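Local coordinates for phosphosugar isomerase (Escherichia coli O6:H1, PDB 5UQI), which probably interconverts arabinose-5-phosphate and its ketose isomer, ribulose 5-phosphate, as a sugar isomerase of the GutQ/KpsF subfamily, at residues 43-51 / 70-78; 100-110 / 124-134. All coordinates share one frame; numbering follows the deposited sequence.

Contact 1 of 2, residues 43-51 / 70-78; sequences QGKVVFIGV and TPSFFVHGT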
# COMPACT_ATOMS: atom_id res chain seq x y z
N GLN A 43 -4.41 -10.32 -14.78
CA GLN A 43 -5.62 -10.66 -15.48
C GLN A 43 -6.83 -10.79 -14.56
O GLN A 43 -7.95 -10.98 -15.02
CB GLN A 43 -5.38 -12.00 -16.20
CG GLN A 43 -4.28 -11.90 -17.24
CD GLN A 43 -4.16 -13.18 -18.02
OE1 GLN A 43 -5.12 -13.63 -18.66
NE2 GLN A 43 -3.00 -13.80 -17.95
N GLY A 44 -6.58 -10.74 -13.24
CA GLY A 44 -7.70 -10.83 -12.28
C GLY A 44 -7.77 -9.50 -11.53
O GLY A 44 -7.64 -8.45 -12.14
N LYS A 45 -8.03 -9.57 -10.23
CA LYS A 45 -8.08 -8.37 -9.42
C LYS A 45 -6.79 -8.18 -8.63
O LYS A 45 -6.07 -9.15 -8.38
CB LYS A 45 -9.24 -8.53 -8.44
CG LYS A 45 -10.56 -8.67 -9.25
CD LYS A 45 -11.80 -8.25 -8.48
CE LYS A 45 -13.02 -8.88 -9.09
NZ LYS A 45 -13.44 -8.15 -10.31
N VAL A 46 -6.49 -6.93 -8.28
CA VAL A 46 -5.40 -6.62 -7.36
C VAL A 46 -5.97 -6.66 -5.94
O VAL A 46 -6.84 -5.88 -5.61
CB VAL A 46 -4.73 -5.25 -7.67
CG1 VAL A 46 -3.65 -4.91 -6.67
CG2 VAL A 46 -4.21 -5.24 -9.13
N VAL A 47 -5.47 -7.60 -5.13
CA VAL A 47 -6.07 -7.79 -3.78
C VAL A 47 -5.10 -7.21 -2.80
O VAL A 47 -3.93 -7.64 -2.72
CB VAL A 47 -6.30 -9.26 -3.49
CG1 VAL A 47 -6.86 -9.43 -2.07
CG2 VAL A 47 -7.22 -9.87 -4.52
N PHE A 48 -5.55 -6.20 -2.05
CA PHE A 48 -4.69 -5.58 -1.03
C PHE A 48 -4.98 -6.21 0.32
O PHE A 48 -6.16 -6.41 0.67
CB PHE A 48 -5.00 -4.06 -0.91
CG PHE A 48 -4.42 -3.22 -1.99
CD1 PHE A 48 -5.13 -3.02 -3.18
CD2 PHE A 48 -3.18 -2.56 -1.77
CE1 PHE A 48 -4.57 -2.21 -4.21
CE2 PHE A 48 -2.64 -1.74 -2.79
CZ PHE A 48 -3.36 -1.53 -3.96
N ILE A 49 -3.91 -6.50 1.07
CA ILE A 49 -4.08 -7.12 2.39
C ILE A 49 -3.26 -6.31 3.38
O ILE A 49 -2.07 -5.97 3.15
CB ILE A 49 -3.53 -8.60 2.38
CG1 ILE A 49 -4.34 -9.42 1.39
CG2 ILE A 49 -3.61 -9.17 3.81
CD1 ILE A 49 -3.93 -10.93 1.35
N GLY A 50 -3.87 -6.02 4.55
CA GLY A 50 -3.18 -5.27 5.63
C GLY A 50 -4.00 -5.41 6.89
O GLY A 50 -5.12 -5.94 6.86
N VAL A 51 -3.39 -4.95 7.98
CA VAL A 51 -4.12 -4.83 9.27
C VAL A 51 -3.72 -3.52 9.92
O VAL A 51 -2.75 -2.86 9.46
CB VAL A 51 -3.80 -5.99 10.27
CG1 VAL A 51 -4.22 -7.38 9.66
CG2 VAL A 51 -2.36 -5.96 10.76
N THR A 70 -8.40 -0.04 -12.36
CA THR A 70 -7.72 -1.31 -12.07
C THR A 70 -8.57 -2.09 -11.01
O THR A 70 -8.47 -1.74 -9.85
CB THR A 70 -6.33 -1.01 -11.53
OG1 THR A 70 -5.59 -0.24 -12.52
CG2 THR A 70 -5.58 -2.32 -11.22
N PRO A 71 -9.35 -3.12 -11.40
CA PRO A 71 -10.24 -3.82 -10.48
C PRO A 71 -9.36 -4.31 -9.30
O PRO A 71 -8.34 -4.99 -9.50
CB PRO A 71 -10.84 -4.94 -11.31
CG PRO A 71 -11.02 -4.19 -12.66
CD PRO A 71 -9.71 -3.47 -12.80
N SER A 72 -9.87 -4.05 -8.10
CA SER A 72 -9.07 -4.27 -6.87
C SER A 72 -10.04 -4.32 -5.72
O SER A 72 -11.07 -3.68 -5.76
CB SER A 72 -8.18 -3.06 -6.68
OG SER A 72 -7.38 -3.16 -5.55
N PHE A 73 -9.71 -5.06 -4.66
CA PHE A 73 -10.45 -4.95 -3.42
C PHE A 73 -9.50 -5.32 -2.26
O PHE A 73 -8.38 -5.75 -2.47
CB PHE A 73 -11.72 -5.87 -3.40
CG PHE A 73 -11.43 -7.37 -3.52
CD1 PHE A 73 -11.06 -7.96 -4.74
CD2 PHE A 73 -11.53 -8.20 -2.37
CE1 PHE A 73 -10.80 -9.34 -4.80
CE2 PHE A 73 -11.28 -9.60 -2.42
CZ PHE A 73 -10.91 -10.17 -3.65
N PHE A 74 -10.01 -5.09 -1.05
CA PHE A 74 -9.24 -5.27 0.16
C PHE A 74 -9.70 -6.49 0.93
O PHE A 74 -10.92 -6.73 1.08
CB PHE A 74 -9.49 -4.00 1.03
CG PHE A 74 -8.95 -4.15 2.44
CD1 PHE A 74 -7.57 -4.13 2.68
CD2 PHE A 74 -9.84 -4.30 3.54
CE1 PHE A 74 -7.07 -4.23 4.01
CE2 PHE A 74 -9.28 -4.42 4.86
CZ PHE A 74 -7.93 -4.39 5.08
N VAL A 75 -8.70 -7.23 1.48
CA VAL A 75 -8.95 -8.35 2.41
C VAL A 75 -8.14 -8.07 3.63
O VAL A 75 -6.91 -7.90 3.59
CB VAL A 75 -8.53 -9.68 1.77
CG1 VAL A 75 -8.61 -10.79 2.83
CG2 VAL A 75 -9.45 -10.04 0.60
N HIS A 76 -8.82 -8.01 4.78
CA HIS A 76 -8.07 -7.81 6.04
C HIS A 76 -7.23 -9.01 6.38
O HIS A 76 -7.66 -10.13 6.19
CB HIS A 76 -9.14 -7.55 7.13
CG HIS A 76 -8.55 -7.14 8.44
ND1 HIS A 76 -8.14 -8.10 9.37
CD2 HIS A 76 -8.31 -5.93 8.99
CE1 HIS A 76 -7.66 -7.47 10.43
NE2 HIS A 76 -7.80 -6.16 10.25
N GLY A 77 -6.01 -8.76 6.88
CA GLY A 77 -5.07 -9.90 7.09
C GLY A 77 -5.58 -10.94 8.08
O GLY A 77 -5.38 -12.16 7.91
N THR A 78 -6.31 -10.53 9.14
CA THR A 78 -6.90 -11.53 10.04
C THR A 78 -8.08 -12.21 9.43
O THR A 78 -8.23 -13.42 9.52
CB THR A 78 -7.38 -10.84 11.36
OG1 THR A 78 -6.16 -10.46 12.02
CG2 THR A 78 -8.15 -11.79 12.27
O HOH W 1 -7.13 -5.70 -11.87

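Contact 2 of 2, residues 100-110 / 124-134; sequences SGETAEILATL and TRSHHSSLAIS. With A5P (arabinose-5-phosphate), chain B.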
# COMPACT_ATOMS: atom_id res chain seq x y z
N SER A 100 6.50 -2.47 9.03
CA SER A 100 7.65 -3.23 9.54
C SER A 100 7.99 -4.42 8.65
O SER A 100 9.16 -4.85 8.60
CB SER A 100 7.36 -3.77 10.93
OG SER A 100 6.30 -4.75 10.93
N GLY A 101 6.98 -5.02 8.01
CA GLY A 101 7.22 -6.29 7.29
C GLY A 101 7.39 -7.46 8.25
O GLY A 101 7.78 -8.57 7.82
N GLU A 102 6.99 -7.26 9.51
CA GLU A 102 7.10 -8.30 10.54
C GLU A 102 5.78 -8.60 11.24
O GLU A 102 5.74 -9.45 12.14
CB GLU A 102 8.16 -7.90 11.58
CG GLU A 102 9.59 -7.66 11.01
CD GLU A 102 10.20 -8.89 10.37
OE1 GLU A 102 9.77 -10.03 10.70
OE2 GLU A 102 11.13 -8.70 9.49
N THR A 103 4.70 -7.91 10.82
CA THR A 103 3.43 -8.03 11.57
C THR A 103 2.97 -9.46 11.54
O THR A 103 2.79 -9.99 10.47
CB THR A 103 2.41 -7.12 10.84
OG1 THR A 103 2.99 -5.83 10.78
CG2 THR A 103 1.05 -7.09 11.59
N ALA A 104 2.74 -10.05 12.72
CA ALA A 104 2.40 -11.49 12.81
C ALA A 104 1.19 -11.85 11.97
O ALA A 104 1.18 -12.85 11.25
CB ALA A 104 2.18 -11.91 14.25
N GLU A 105 0.16 -10.99 12.03
CA GLU A 105 -1.04 -11.32 11.27
C GLU A 105 -0.82 -11.38 9.76
O GLU A 105 -1.48 -12.16 9.07
CB GLU A 105 -2.15 -10.25 11.59
CG GLU A 105 -2.60 -10.26 13.05
CD GLU A 105 -1.84 -9.27 13.92
OE1 GLU A 105 -0.64 -8.94 13.64
OE2 GLU A 105 -2.40 -8.89 14.96
N ILE A 106 0.09 -10.57 9.22
CA ILE A 106 0.32 -10.58 7.81
C ILE A 106 1.21 -11.76 7.44
O ILE A 106 0.94 -12.40 6.46
CB ILE A 106 0.96 -9.24 7.34
CG1 ILE A 106 0.10 -8.05 7.74
CG2 ILE A 106 1.24 -9.25 5.85
CD1 ILE A 106 -1.27 -8.10 7.02
N LEU A 107 2.21 -12.03 8.27
CA LEU A 107 3.04 -13.22 7.91
C LEU A 107 2.22 -14.50 7.96
O LEU A 107 2.59 -15.47 7.25
CB LEU A 107 4.19 -13.38 8.87
CG LEU A 107 5.07 -12.16 8.95
CD1 LEU A 107 6.18 -12.32 9.99
CD2 LEU A 107 5.74 -11.77 7.66
N ALA A 108 1.19 -14.56 8.82
CA ALA A 108 0.33 -15.74 8.93
C ALA A 108 -0.40 -16.08 7.65
O ALA A 108 -0.83 -17.23 7.47
CB ALA A 108 -0.68 -15.53 10.05
N THR A 109 -0.56 -15.11 6.73
CA THR A 109 -1.18 -15.42 5.49
C THR A 109 -0.30 -16.16 4.48
O THR A 109 -0.75 -16.66 3.44
CB THR A 109 -1.67 -14.16 4.74
OG1 THR A 109 -0.57 -13.39 4.27
CG2 THR A 109 -2.63 -13.29 5.59
N LEU A 110 1.03 -16.12 4.75
CA LEU A 110 1.98 -16.49 3.67
C LEU A 110 2.04 -18.01 3.29
O LEU A 110 2.05 -18.32 2.11
CB LEU A 110 3.39 -15.97 3.99
CG LEU A 110 3.46 -14.44 4.00
CD1 LEU A 110 4.81 -14.07 4.53
CD2 LEU A 110 3.29 -13.90 2.60
N THR A 124 6.83 -2.49 2.20
CA THR A 124 7.38 -2.46 3.57
C THR A 124 8.51 -1.46 3.60
O THR A 124 8.95 -1.03 2.52
CB THR A 124 7.92 -3.84 4.06
OG1 THR A 124 9.23 -4.10 3.47
CG2 THR A 124 6.96 -5.03 3.68
N ARG A 125 9.02 -1.20 4.78
CA ARG A 125 10.11 -0.26 4.91
C ARG A 125 11.45 -0.90 4.59
O ARG A 125 12.46 -0.17 4.62
CB ARG A 125 10.08 0.34 6.31
CG ARG A 125 10.67 -0.50 7.40
CD ARG A 125 10.48 0.20 8.76
NE ARG A 125 10.80 -0.78 9.77
CZ ARG A 125 10.26 -0.84 10.99
NH1 ARG A 125 9.32 0.03 11.35
NH2 ARG A 125 10.64 -1.81 11.83
N SER A 126 11.48 -2.20 4.34
CA SER A 126 12.79 -2.92 4.15
C SER A 126 12.71 -4.18 3.34
O SER A 126 11.94 -5.11 3.70
CB SER A 126 13.35 -3.31 5.51
OG SER A 126 14.61 -4.04 5.38
N HIS A 127 13.54 -4.28 2.30
CA HIS A 127 13.63 -5.52 1.54
C HIS A 127 14.06 -6.73 2.39
O HIS A 127 13.77 -7.87 2.01
CB HIS A 127 14.65 -5.38 0.37
CG HIS A 127 14.28 -4.40 -0.72
ND1 HIS A 127 13.12 -4.50 -1.46
CD2 HIS A 127 15.01 -3.40 -1.30
CE1 HIS A 127 13.10 -3.55 -2.39
NE2 HIS A 127 14.26 -2.89 -2.33
N HIS A 128 14.66 -6.47 3.54
CA HIS A 128 15.13 -7.55 4.40
C HIS A 128 14.09 -8.05 5.38
O HIS A 128 14.36 -8.97 6.18
CB HIS A 128 16.42 -7.14 5.19
CG HIS A 128 17.56 -6.75 4.30
ND1 HIS A 128 18.31 -7.68 3.61
CD2 HIS A 128 18.04 -5.54 3.94
CE1 HIS A 128 19.22 -7.06 2.88
NE2 HIS A 128 19.08 -5.76 3.07
N SER A 129 12.89 -7.46 5.35
CA SER A 129 11.87 -7.86 6.31
C SER A 129 11.36 -9.25 5.94
O SER A 129 11.46 -9.66 4.79
CB SER A 129 10.72 -6.82 6.37
OG SER A 129 9.99 -6.79 5.13
N SER A 130 10.77 -9.92 6.93
CA SER A 130 10.21 -11.25 6.74
C SER A 130 9.21 -11.30 5.60
O SER A 130 9.26 -12.14 4.74
CB SER A 130 9.56 -11.75 8.04
OG SER A 130 10.56 -11.88 9.08
N LEU A 131 8.30 -10.32 5.58
CA LEU A 131 7.35 -10.27 4.49
C LEU A 131 7.99 -10.07 3.09
O LEU A 131 7.66 -10.76 2.14
CB LEU A 131 6.33 -9.10 4.73
CG LEU A 131 5.28 -8.95 3.62
CD1 LEU A 131 4.40 -10.17 3.47
CD2 LEU A 131 4.39 -7.74 3.97
N ALA A 132 8.91 -9.10 3.00
CA ALA A 132 9.55 -8.75 1.76
C ALA A 132 10.36 -9.92 1.17
O ALA A 132 10.26 -10.16 -0.01
CB ALA A 132 10.42 -7.54 1.96
N ILE A 133 11.04 -10.63 2.07
CA ILE A 133 11.81 -11.82 1.68
C ILE A 133 10.94 -12.92 1.10
O ILE A 133 11.38 -13.70 0.24
CB ILE A 133 12.59 -12.37 2.93
CG1 ILE A 133 13.75 -11.44 3.26
CG2 ILE A 133 13.10 -13.81 2.72
CD1 ILE A 133 14.81 -11.30 2.18
N SER A 134 9.67 -13.02 1.55
CA SER A 134 8.73 -14.02 1.14
C SER A 134 7.91 -13.66 -0.04
O SER A 134 7.21 -14.49 -0.58
CB SER A 134 7.79 -14.29 2.29
OG SER A 134 8.51 -14.92 3.33
C1 A5P B . -0.38 0.15 14.78
O1 A5P B . 0.12 1.19 14.70
C2 A5P B . -1.13 -0.30 13.62
O2 A5P B . -2.17 0.54 13.24
C3 A5P B . -0.07 -0.52 12.62
O3 A5P B . -0.38 -0.02 11.32
C4 A5P B . -0.15 -2.01 12.78
O4 A5P B . 0.48 -2.40 13.99
C5 A5P B . 0.45 -2.75 11.63
O5 A5P B . 1.80 -2.48 11.59
P A5P B . 2.51 -2.77 10.19
O1P A5P B . 2.19 -1.64 9.20
O2P A5P B . 4.07 -2.79 10.61
O3P A5P B . 1.95 -4.00 9.67
O HOH W 2 11.60 -3.88 9.30

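Contact 1 of 2, residues 43-51 / 70-78
Ser-72 holds OG trans to its own backbone N (chi1 -180°), which turns the hydroxyl back onto the neighbouring strand, where it donates to Val-46 O at 2.8 Å. Phe-73 is set differently: its CG stands between the backbone N and the carbonyl carbon (chi1 62°), and the ring lies beside Val-47, with CE1 3.6 Å from Val-47 CG2, while the aliphatic chain of Lys-45 crosses it at about a right angle through CD. Val-46 O is gripped twice, since Phe-73 N and Ser-72 OG reach it from opposite faces of its carbonyl plane. The same Ser-72 OG lies in the plane of the Phe-48 ring, at its edge, 3.3 Å from CE1. Between these side chains run the bonds of a parallel pair: Phe-48 N to Phe-73 O at 2.9 Å, and Val-75 N to Phe-48 O, the latter almost straight at 171°. At the start, a water donates to both Gly-44 O and Pro-71 O. At the far end Gly-77 N, in the first turn of the next helix, donates to Gly-50 O at 3.0 Å from above the carbonyl plane. Gly-50 N is buried there and finds no partner. Val-51 CG1 sits over one face of the His-76 imidazole, 3.9 Å from the ring centroid, a CH-pi contact made by a residue that also lines the arabinose-5-phosphate pocket. The two strands belong to a right-handed beta-alpha-beta unit of the SIS domain, joined by helix 52-67. That helix covers Ser-72 and Phe-74, and its Phe-65 meets Phe-48 edge-to-face; strand 46-50 pairs on its other edge with strand 93-97, leaving 72-76 outermost in the chain's sheet.

Contact 2 of 2, residues 100-110 / 124-134
Glu-102 reaches across to the start of helix 130-134 and takes hold of Ser-130 with both carboxylate oxygens. From CB the chain leaves with CG trans to the carbonyl carbon (chi1 -59°), then bends at chi2 (-62°), folding CD to within 3.3 Å of Ser-130 OG. OE1 accepts from that hydroxyl at 2.6 Å through its syn lone pair; OE2 takes Ser-130 N at 2.9 Å, met from above the carboxylate plane. A negative group at this N-terminal end would suit the helix dipole. One residue before Glu-102, Gly-101 O accepts from Leu-131 N at 2.9 Å, and Gly-101 CA lies against Thr-124 CG2 and Ser-129 OG. Ser-129 is the N-cap, its OG taking a weak bond from Ala-132 N. This is the phosphate end of a SIS domain, where loops at the C-terminal ends of parallel strands hold the sugar phosphate: Ser-100 N and OG both donate to O2P of arabinose-5-phosphate, the N-H nearly straight at 170°, and Thr-103 also lines the pocket. Ser-100 OG also accepts from Glu-102 N, an ST turn that ties the ligand loop to the glutamate. Ser-100 CA sits 3.8 Å above the centre of the Arg-125 guanidinium, and a water joins Ser-100 O to Arg-125 NE. Deeper in, the Leu-131 side chain crosses that of Leu-110 at about a right angle, with Leu-131 CD1 4.0 Å from Leu-110 CD2, while Leu-131 CD2 meets Ile-106 CG2.

From the N terminus, the chain runs through helices 3-25 and 32-41 into strand 46-50, and contact 1 closes the loop made by helix 52-67 when strand 72-76 comes back alongside. Strand 93-97 then enters on the other side of 46-50. Contact 2 closes a second, separate loop, from the segment 100-110 through strand 120-124 to helix 130-134, so the two follow in series, neither nested nor crossed. They nevertheless touch: Ile-106 CD1 packs on Gly-50 CA, and Val-51 CG2 on Thr-103 CG2. Through these, contact 1's edge of the sheet meets contact 2's loops and helices around the bound arabinose-5-phosphate.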